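PDB 2OGG: HTH-type transcriptional regulator TreR from Bacillus subtilis, which represses transcription of the trePA (trehalose) operon and binds trehalose-6-phosphate, this chain being its effector-binding UTRA domain. Local coordinates for residues Leu85-Ala90 with Val122-Thr127; Lys27-Asn32 with Tyr57-His62. One frame throughout, in Å; residues are numbered along the deposited sequence.

Both contacts belong to the effector-binding UTRA domain and reach the same antiparallel sheet, their centres about 14 Å apart, but they use it differently. Contact 1 lies within the sheet, pairing the start of outermost strand 87-98 with the end of strand 114-124; it is partly buried and combines backbone hydrogen bonds, a ring stack and a polar, exposed turn. Contact 2 lays the end of helix 23-29 on the end of strand 49-59, is more deeply buried, and relies mainly on apolar side chains. The two touch where Phe123 meets Arg30 and Leu124 meets His62. Other subunits border contact 1, whereas none reaches the segments of contact 2.

Contact 1 (Leu85-Ala90 with Val122-Thr127); sequences LSISYA and VFLEDT
Tyr89 and Phe123 lay their rings face to face in an offset stack, centroids 4.6 Å apart and planes only 7° from parallel. CG of Tyr89 sits between its backbone N and carbonyl carbon (chi1 61°), which folds the ring back over its neighbour so that CE2 of Tyr89 meets CD2 of Phe123 at 3.6 Å. Flat aromatic residues suit this partly exposed face, since each shields the other. Beneath them Ser88 and Tyr89 together lie opposite Phe123, as in a classic beta bulge: Ser88 N bonds Phe123 O (2.9 Å, almost straight at 175°) and Phe123 N bonds Tyr89 O (2.9 Å). On the buried face, branched residues fill the space closely: CG2 of Ile87 lies against CG1 of Val122, with small Ala90 alongside. Toward the turn the fit loosens. Glu125 N still bonds Ser86 O, yet the Glu125 carboxylate merely lies near Leu85 O, acceptor beside acceptor, and Glu125, Asp126 and Thr127 are exposed polar residues. Strand 129-138 flanks Val122, Phe123 and Leu124, helix 75-83 packs on Ile87, and a second subunit packs on Ile87, Tyr89, Ala90 and Val122 and shares backbone hydrogen bonds with Ser88, at strand 87-98, the edge of this chain's UTRA sheet.

Contact 2 (Lys27-Asn32 with Tyr57-His62); sequences KQLRAN and YFFRKH
Leu29 reaches from the last turn of helix 23-29 across the end of strand 49-59, its methyls lying over the backbone and CB of Tyr57 and its CG against the CE2 corner of Phe59. CG of Leu29 lies 3.6 Å from CE2 of Phe59, and CD2 of Leu29 comes 3.9 Å from CB of Tyr57. With CG opposite the backbone N (chi1 -155°), the leucine extends toward the strand, and both methyls settle beside the Tyr57 carbonyl. Leu29 and Phe59 run past one another in opposite senses. Past Arg30, whose phi is positive, the chain bends sharply so that CB of Ala31 stands 3.8 Å from CZ of Phe59. A methyl is small enough to let the backbone come close to the ring, whereas the long, charged Arg30 sends its end away. Leu29 O lies 3.6 Å from CZ of Phe59 and bonds a glycerol, probably from crystallisation, that may mark a pocket. Tyr57 carries its hydroxyl off to Glu39, and Ile37 adds apolar surface against Leu29 and Phe59. In this helix-on-sheet packing of the UTRA domain, mainly hydrocarbon surfaces meet, with no hydrogen bond between the segments, so shape and the hydrophobic effect hold them, as suits a buried core.

Contact 1 (Leu85-Ala90 with Val122-Thr127)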
ATOM      1  N   LEU A  85      -9.908 -15.120  -0.445  1.00 43.23           N
ATOM      2  CA  LEU A  85     -10.479 -14.400   0.701  1.00 39.89           C
ATOM      3  C   LEU A  85      -9.659 -14.728   1.970  1.00 41.04           C
ATOM      4  O   LEU A  85      -9.726 -14.019   2.967  1.00 40.27           O
ATOM      5  CB  LEU A  85     -11.914 -14.869   0.869  1.00 37.58           C
ATOM      6  CG  LEU A  85     -13.105 -13.995   1.255  1.00 40.63           C
ATOM      7  CD1 LEU A  85     -13.155 -12.658   0.498  1.00 31.95           C
ATOM      8  CD2 LEU A  85     -14.360 -14.839   0.975  1.00 27.09           C
ATOM      9  N   SER A  86      -8.831 -15.769   1.894  1.00 41.99           N
ATOM     10  CA  SER A  86      -8.031 -16.215   3.031  1.00 38.96           C
ATOM     11  C   SER A  86      -6.637 -15.645   2.925  1.00 39.95           C
ATOM     12  O   SER A  86      -5.803 -15.893   3.785  1.00 42.71           O
ATOM     13  CB  SER A  86      -7.907 -17.737   3.026  1.00 40.54           C
ATOM     14  OG  SER A  86      -9.166 -18.372   3.046  1.00 47.02           O
ATOM     15  N   ILE A  87      -6.301 -15.134   1.750  1.00 41.44           N
ATOM     16  CA  ILE A  87      -4.985 -14.542   1.553  1.00 42.48           C
ATOM     17  C   ILE A  87      -4.909 -13.144   2.149  1.00 43.50           C
ATOM     18  O   ILE A  87      -5.738 -12.278   1.848  1.00 47.94           O
ATOM     19  CB  ILE A  87      -4.603 -14.488   0.075  1.00 43.10           C
ATOM     20  CG1 ILE A  87      -4.698 -15.892  -0.530  1.00 41.43           C
ATOM     21  CG2 ILE A  87      -3.177 -13.920  -0.070  1.00 35.97           C
ATOM     22  CD1 ILE A  87      -4.022 -16.027  -1.891  1.00 36.59           C
ATOM     23  N   SER A  88      -3.913 -12.917   2.988  1.00 43.00           N
ATOM     24  CA  SER A  88      -3.877 -11.702   3.785  1.00 43.75           C
ATOM     25  C   SER A  88      -2.918 -10.646   3.254  1.00 41.99           C
ATOM     26  O   SER A  88      -3.300  -9.508   2.984  1.00 42.30           O
ATOM     27  CB  SER A  88      -3.535 -12.035   5.228  1.00 42.66           C
ATOM     28  OG  SER A  88      -3.641 -10.866   6.014  1.00 55.37           O
ATOM     29  N   TYR A  89      -1.639 -10.978   3.245  1.00 44.01           N
ATOM     30  CA  TYR A  89      -0.635 -10.050   2.760  1.00 44.07           C
ATOM     31  C   TYR A  89       0.427 -10.825   2.047  1.00 42.82           C
ATOM     32  O   TYR A  89       0.588 -12.024   2.279  1.00 43.17           O
ATOM     33  CB  TYR A  89      -0.009  -9.250   3.912  1.00 45.69           C
ATOM     34  CG  TYR A  89       0.713 -10.083   4.958  1.00 43.16           C
ATOM     35  CD1 TYR A  89      -0.004 -10.745   5.951  1.00 55.23           C
ATOM     36  CD2 TYR A  89       2.110 -10.039   5.073  1.00 54.27           C
ATOM     37  CE1 TYR A  89       0.646 -11.415   7.007  1.00 66.70           C
ATOM     38  CE2 TYR A  89       2.782 -10.696   6.128  1.00 61.84           C
ATOM     39  CZ  TYR A  89       2.040 -11.397   7.090  1.00 67.22           C
ATOM     40  OH  TYR A  89       2.660 -12.066   8.140  1.00 58.78           O
ATOM     41  N   ALA A  90       1.159 -10.125   1.187  1.00 43.74           N
ATOM     42  CA  ALA A  90       2.352 -10.669   0.552  1.00 40.96           C
ATOM     43  C   ALA A  90       3.541  -9.773   0.855  1.00 42.41           C
ATOM     44  O   ALA A  90       3.427  -8.546   0.944  1.00 40.85           O
ATOM     45  CB  ALA A  90       2.160 -10.768  -0.935  1.00 42.56           C
ATOM     46  N   VAL A 122       3.534 -15.223   0.103  1.00 43.68           N
ATOM     47  CA  VAL A 122       2.113 -14.946   0.320  1.00 40.23           C
ATOM     48  C   VAL A 122       1.625 -15.677   1.572  1.00 43.43           C
ATOM     49  O   VAL A 122       2.065 -16.790   1.836  1.00 50.38           O
ATOM     50  CB  VAL A 122       1.319 -15.392  -0.899  1.00 43.12           C
ATOM     51  CG1 VAL A 122      -0.088 -14.827  -0.894  1.00 35.07           C
ATOM     52  CG2 VAL A 122       2.047 -14.981  -2.137  1.00 34.09           C
ATOM     53  N   PHE A 123       0.977 -14.940   2.472  1.00 41.74           N
ATOM     54  CA  PHE A 123       0.548 -15.462   3.774  1.00 35.38           C
ATOM     55  C   PHE A 123      -0.994 -15.504   3.860  1.00 37.89           C
ATOM     56  O   PHE A 123      -1.694 -14.751   3.161  1.00 36.04           O
ATOM     57  CB  PHE A 123       1.049 -14.537   4.875  1.00 38.00           C
ATOM     58  CG  PHE A 123       2.535 -14.528   5.048  1.00 39.16           C
ATOM     59  CD1 PHE A 123       3.127 -15.238   6.102  1.00 42.19           C
ATOM     60  CD2 PHE A 123       3.336 -13.706   4.250  1.00 32.95           C
ATOM     61  CE1 PHE A 123       4.520 -15.194   6.295  1.00 40.62           C
ATOM     62  CE2 PHE A 123       4.714 -13.663   4.416  1.00 37.30           C
ATOM     63  CZ  PHE A 123       5.310 -14.381   5.469  1.00 38.93           C
ATOM     64  N   LEU A 124      -1.527 -16.357   4.728  1.00 37.61           N
ATOM     65  CA  LEU A 124      -2.978 -16.469   4.865  1.00 41.23           C
ATOM     66  C   LEU A 124      -3.502 -15.664   6.056  1.00 42.57           C
ATOM     67  O   LEU A 124      -2.742 -15.238   6.925  1.00 40.95           O
ATOM     68  CB  LEU A 124      -3.406 -17.930   4.999  1.00 40.53           C
ATOM     69  CG  LEU A 124      -2.792 -18.935   4.026  1.00 44.53           C
ATOM     70  CD1 LEU A 124      -3.123 -20.350   4.480  1.00 46.16           C
ATOM     71  CD2 LEU A 124      -3.325 -18.700   2.637  1.00 37.05           C
ATOM     72  N   GLU A 125      -4.821 -15.543   6.137  1.00 45.81           N
ATOM     73  CA  GLU A 125      -5.444 -14.845   7.238  1.00 45.96           C
ATOM     74  C   GLU A 125      -5.034 -15.469   8.569  1.00 46.81           C
ATOM     75  O   GLU A 125      -4.826 -14.761   9.549  1.00 47.83           O
ATOM     76  CB  GLU A 125      -6.955 -14.848   7.072  1.00 46.00           C
ATOM     77  CG  GLU A 125      -7.592 -13.498   7.369  1.00 53.88           C
ATOM     78  CD  GLU A 125      -8.578 -13.079   6.286  0.50 51.80           C
ATOM     79  OE1 GLU A 125      -9.690 -13.652   6.244  0.50 49.28           O
ATOM     80  OE2 GLU A 125      -8.224 -12.201   5.459  0.50 43.54           O
ATOM     81  N   ASP A 126      -4.774 -16.772   8.571  1.00 48.26           N
ATOM     82  CA  ASP A 126      -4.432 -17.468   9.820  1.00 49.71           C
ATOM     83  C   ASP A 126      -2.953 -17.299  10.206  1.00 48.23           C
ATOM     84  O   ASP A 126      -2.512 -17.816  11.238  1.00 45.08           O
ATOM     85  CB  ASP A 126      -4.815 -18.953   9.742  1.00 52.69           C
ATOM     86  CG  ASP A 126      -3.665 -19.831   9.291  1.00 54.61           C
ATOM     87  OD1 ASP A 126      -2.645 -19.862  10.003  1.00 78.72           O
ATOM     88  OD2 ASP A 126      -3.838 -20.626   8.355  1.00 59.02           O
ATOM     89  N   THR A 127      -2.169 -16.721   9.294  1.00 46.79           N
ATOM     90  CA  THR A 127      -0.810 -16.281   9.599  1.00 44.73           C
ATOM     91  C   THR A 127       0.296 -17.102   8.954  1.00 45.37           C
ATOM     92  O   THR A 127       1.466 -16.742   9.028  1.00 46.65           O
ATOM     93  CB  THR A 127      -0.569 -16.207  11.105  1.00 46.80           C
ATOM     94  OG1 THR A 127       0.269 -15.089  11.377  1.00 48.25           O
ATOM     95  CG2 THR A 127       0.077 -17.504  11.657  1.00 45.65           C
TER

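Contact 2 (Lys27-Asn32 with Tyr57-His62)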
ATOM      1  N   LYS A  27      13.281 -24.025   3.535  1.00 43.22           N
ATOM      2  CA  LYS A  27      13.597 -22.706   4.069  1.00 44.11           C
ATOM      3  C   LYS A  27      12.690 -21.596   3.500  1.00 44.16           C
ATOM      4  O   LYS A  27      12.065 -20.863   4.263  1.00 43.80           O
ATOM      5  CB  LYS A  27      15.089 -22.371   3.908  1.00 43.96           C
ATOM      6  CG  LYS A  27      15.393 -20.868   4.030  1.00 54.73           C
ATOM      7  CD  LYS A  27      16.515 -20.553   5.028  1.00 65.98           C
ATOM      8  CE  LYS A  27      17.844 -20.288   4.335  1.00 72.57           C
ATOM      9  NZ  LYS A  27      17.729 -19.193   3.327  1.00 73.25           N
ATOM     10  N   GLN A  28      12.513 -21.568   2.179  1.00 43.85           N
ATOM     11  CA  GLN A  28      11.753 -20.502   1.513  1.00 43.79           C
ATOM     12  C   GLN A  28      10.265 -20.511   1.846  1.00 44.58           C
ATOM     13  O   GLN A  28       9.653 -19.461   2.020  1.00 47.25           O
ATOM     14  CB  GLN A  28      11.923 -20.558  -0.011  1.00 41.99           C
ATOM     15  CG  GLN A  28      13.291 -20.142  -0.526  1.00 44.07           C
ATOM     16  CD  GLN A  28      13.664 -18.699  -0.207  1.00 46.92           C
ATOM     17  OE1 GLN A  28      13.172 -18.115   0.749  1.00 50.04           O
ATOM     18  NE2 GLN A  28      14.623 -18.166  -0.946  1.00 52.95           N
ATOM     19  N   LEU A  29       9.699 -21.698   2.002  1.00 44.66           N
ATOM     20  CA  LEU A  29       8.254 -21.845   2.179  1.00 42.46           C
ATOM     21  C   LEU A  29       7.879 -22.267   3.592  1.00 41.59           C
ATOM     22  O   LEU A  29       6.717 -22.500   3.874  1.00 45.53           O
ATOM     23  CB  LEU A  29       7.753 -22.890   1.191  1.00 40.05           C
ATOM     24  CG  LEU A  29       6.322 -22.886   0.715  1.00 41.04           C
ATOM     25  CD1 LEU A  29       5.909 -21.506   0.267  1.00 38.53           C
ATOM     26  CD2 LEU A  29       6.211 -23.864  -0.411  1.00 37.88           C
ATOM     27  N   ARG A  30       8.856 -22.284   4.493  1.00 43.85           N
ATOM     28  CA  ARG A  30       8.682 -22.821   5.840  1.00 43.15           C
ATOM     29  C   ARG A  30       7.873 -24.114   5.854  1.00 42.76           C
ATOM     30  O   ARG A  30       6.912 -24.248   6.604  1.00 44.18           O
ATOM     31  CB  ARG A  30       8.048 -21.787   6.762  1.00 45.06           C
ATOM     32  CG  ARG A  30       9.012 -20.746   7.313  1.00 46.04           C
ATOM     33  CD  ARG A  30       8.212 -19.515   7.764  1.00 55.70           C
ATOM     34  NE  ARG A  30       9.080 -18.403   8.146  1.00 64.49           N
ATOM     35  CZ  ARG A  30       8.689 -17.128   8.200  1.00 63.82           C
ATOM     36  NH1 ARG A  30       7.445 -16.792   7.886  1.00 63.32           N
ATOM     37  NH2 ARG A  30       9.553 -16.187   8.546  1.00 64.99           N
ATOM     38  N   ALA A  31       8.255 -25.051   4.994  1.00 43.89           N
ATOM     39  CA  ALA A  31       7.599 -26.358   4.893  1.00 45.07           C
ATOM     40  C   ALA A  31       8.443 -27.464   5.541  1.00 45.58           C
ATOM     41  O   ALA A  31       9.673 -27.442   5.426  1.00 45.39           O
ATOM     42  CB  ALA A  31       7.370 -26.701   3.429  1.00 40.93           C
ATOM     43  N   ASN A  32       7.770 -28.507   6.047  1.00 45.43           N
ATOM     44  CA  ASN A  32       8.433 -29.717   6.562  1.00 44.06           C
ATOM     45  C   ASN A  32       8.660 -30.799   5.494  1.00 44.62           C
ATOM     46  O   ASN A  32       8.054 -30.793   4.400  1.00 38.50           O
ATOM     47  CB  ASN A  32       7.595 -30.379   7.666  1.00 45.51           C
ATOM     48  CG  ASN A  32       7.163 -29.416   8.751  1.00 52.65           C
ATOM     49  OD1 ASN A  32       7.946 -28.581   9.212  1.00 53.99           O
ATOM     50  ND2 ASN A  32       5.961 -29.637   9.276  1.00 55.88           N
ATOM     51  N   TYR A  57       5.835 -22.218  -5.912  1.00 38.12           N
ATOM     52  CA  TYR A  57       5.804 -23.307  -4.939  1.00 40.12           C
ATOM     53  C   TYR A  57       4.707 -23.013  -3.902  1.00 41.71           C
ATOM     54  O   TYR A  57       4.766 -21.994  -3.221  1.00 42.83           O
ATOM     55  CB  TYR A  57       7.141 -23.363  -4.200  1.00 32.74           C
ATOM     56  CG  TYR A  57       8.306 -23.686  -5.096  1.00 46.51           C
ATOM     57  CD1 TYR A  57       8.678 -25.007  -5.343  1.00 42.94           C
ATOM     58  CD2 TYR A  57       9.086 -22.677  -5.638  1.00 42.82           C
ATOM     59  CE1 TYR A  57       9.738 -25.297  -6.155  1.00 41.11           C
ATOM     60  CE2 TYR A  57      10.033 -22.957  -6.555  1.00 42.98           C
ATOM     61  CZ  TYR A  57      10.423 -24.268  -6.751  1.00 49.22           C
ATOM     62  OH  TYR A  57      11.459 -24.548  -7.617  1.00 41.63           O
ATOM     63  N   PHE A  58       3.741 -23.916  -3.738  1.00 43.83           N
ATOM     64  CA  PHE A  58       2.712 -23.739  -2.731  1.00 46.43           C
ATOM     65  C   PHE A  58       2.177 -25.069  -2.227  1.00 47.02           C
ATOM     66  O   PHE A  58       2.468 -26.119  -2.813  1.00 46.89           O
ATOM     67  CB  PHE A  58       1.593 -22.849  -3.259  1.00 46.97           C
ATOM     68  CG  PHE A  58       1.066 -23.286  -4.581  1.00 44.41           C
ATOM     69  CD1 PHE A  58       1.694 -22.912  -5.734  1.00 43.58           C
ATOM     70  CD2 PHE A  58       0.041 -24.204  -4.654  1.00 45.05           C
ATOM     71  CE1 PHE A  58       1.238 -23.351  -6.952  1.00 46.25           C
ATOM     72  CE2 PHE A  58      -0.438 -24.635  -5.874  1.00 49.30           C
ATOM     73  CZ  PHE A  58       0.143 -24.185  -7.027  1.00 42.40           C
ATOM     74  N   PHE A  59       1.568 -25.049  -1.038  1.00 44.90           N
ATOM     75  CA  PHE A  59       1.181 -26.304  -0.372  1.00 41.71           C
ATOM     76  C   PHE A  59      -0.059 -26.904  -1.026  1.00 43.03           C
ATOM     77  O   PHE A  59      -1.163 -26.314  -0.973  1.00 46.51           O
ATOM     78  CB  PHE A  59       0.887 -26.098   1.120  1.00 41.91           C
ATOM     79  CG  PHE A  59       2.070 -25.708   1.936  1.00 38.17           C
ATOM     80  CD1 PHE A  59       2.573 -26.580   2.893  1.00 39.32           C
ATOM     81  CD2 PHE A  59       2.521 -24.394   1.938  1.00 36.31           C
ATOM     82  CE1 PHE A  59       3.563 -26.177   3.773  1.00 35.52           C
ATOM     83  CE2 PHE A  59       3.617 -24.016   2.722  1.00 27.08           C
ATOM     84  CZ  PHE A  59       4.081 -24.887   3.698  1.00 38.18           C
ATOM     85  N   ARG A  60       0.035 -28.202  -1.258  1.00 40.23           N
ATOM     86  CA  ARG A  60      -1.095 -28.917  -1.773  1.00 38.81           C
ATOM     87  C   ARG A  60      -2.231 -28.916  -0.756  1.00 38.52           C
ATOM     88  O   ARG A  60      -3.391 -28.980  -1.118  1.00 42.94           O
ATOM     89  CB  ARG A  60      -0.699 -30.330  -2.118  1.00 34.17           C
ATOM     90  CG  ARG A  60      -1.884 -31.259  -2.264  1.00 30.22           C
ATOM     91  CD  ARG A  60      -1.449 -32.650  -1.941  1.00 29.14           C
ATOM     92  NE  ARG A  60      -2.596 -33.499  -1.733  1.00 53.09           N
ATOM     93  CZ  ARG A  60      -3.382 -33.444  -0.667  1.00 52.33           C
ATOM     94  NH1 ARG A  60      -3.046 -32.705   0.388  1.00 42.77           N
ATOM     95  NH2 ARG A  60      -4.426 -34.254  -0.603  1.00 57.09           N
ATOM     96  N   LYS A  61      -1.904 -28.822   0.520  1.00 39.24           N
ATOM     97  CA  LYS A  61      -2.940 -28.905   1.548  1.00 43.40           C
ATOM     98  C   LYS A  61      -3.964 -27.793   1.405  1.00 40.31           C
ATOM     99  O   LYS A  61      -5.137 -28.010   1.589  1.00 40.70           O
ATOM    100  CB  LYS A  61      -2.308 -28.901   2.932  1.00 44.24           C
ATOM    101  CG  LYS A  61      -3.082 -28.144   3.988  1.00 51.26           C
ATOM    102  CD  LYS A  61      -2.196 -28.025   5.232  1.00 67.74           C
ATOM    103  CE  LYS A  61      -0.713 -27.854   4.824  1.00 60.88           C
ATOM    104  NZ  LYS A  61       0.237 -28.304   5.880  1.00 43.19           N
ATOM    105  N   HIS A  62      -3.529 -26.677   0.846  1.00 42.84           N
ATOM    106  CA  HIS A  62      -4.414 -25.554   0.598  1.00 44.06           C
ATOM    107  C   HIS A  62      -4.983 -25.460  -0.828  1.00 42.56           C
ATOM    108  O   HIS A  62      -6.112 -24.962  -1.006  1.00 44.31           O
ATOM    109  CB  HIS A  62      -3.768 -24.243   1.073  1.00 41.65           C
ATOM    110  CG  HIS A  62      -3.759 -24.092   2.566  1.00 49.59           C
ATOM    111  ND1 HIS A  62      -2.600 -24.192   3.317  1.00 32.61           N
ATOM    112  CD2 HIS A  62      -4.789 -23.987   3.456  1.00 28.84           C
ATOM    113  CE1 HIS A  62      -2.918 -24.143   4.602  1.00 48.48           C
ATOM    114  NE2 HIS A  62      -4.236 -24.044   4.713  1.00 36.79           N
TER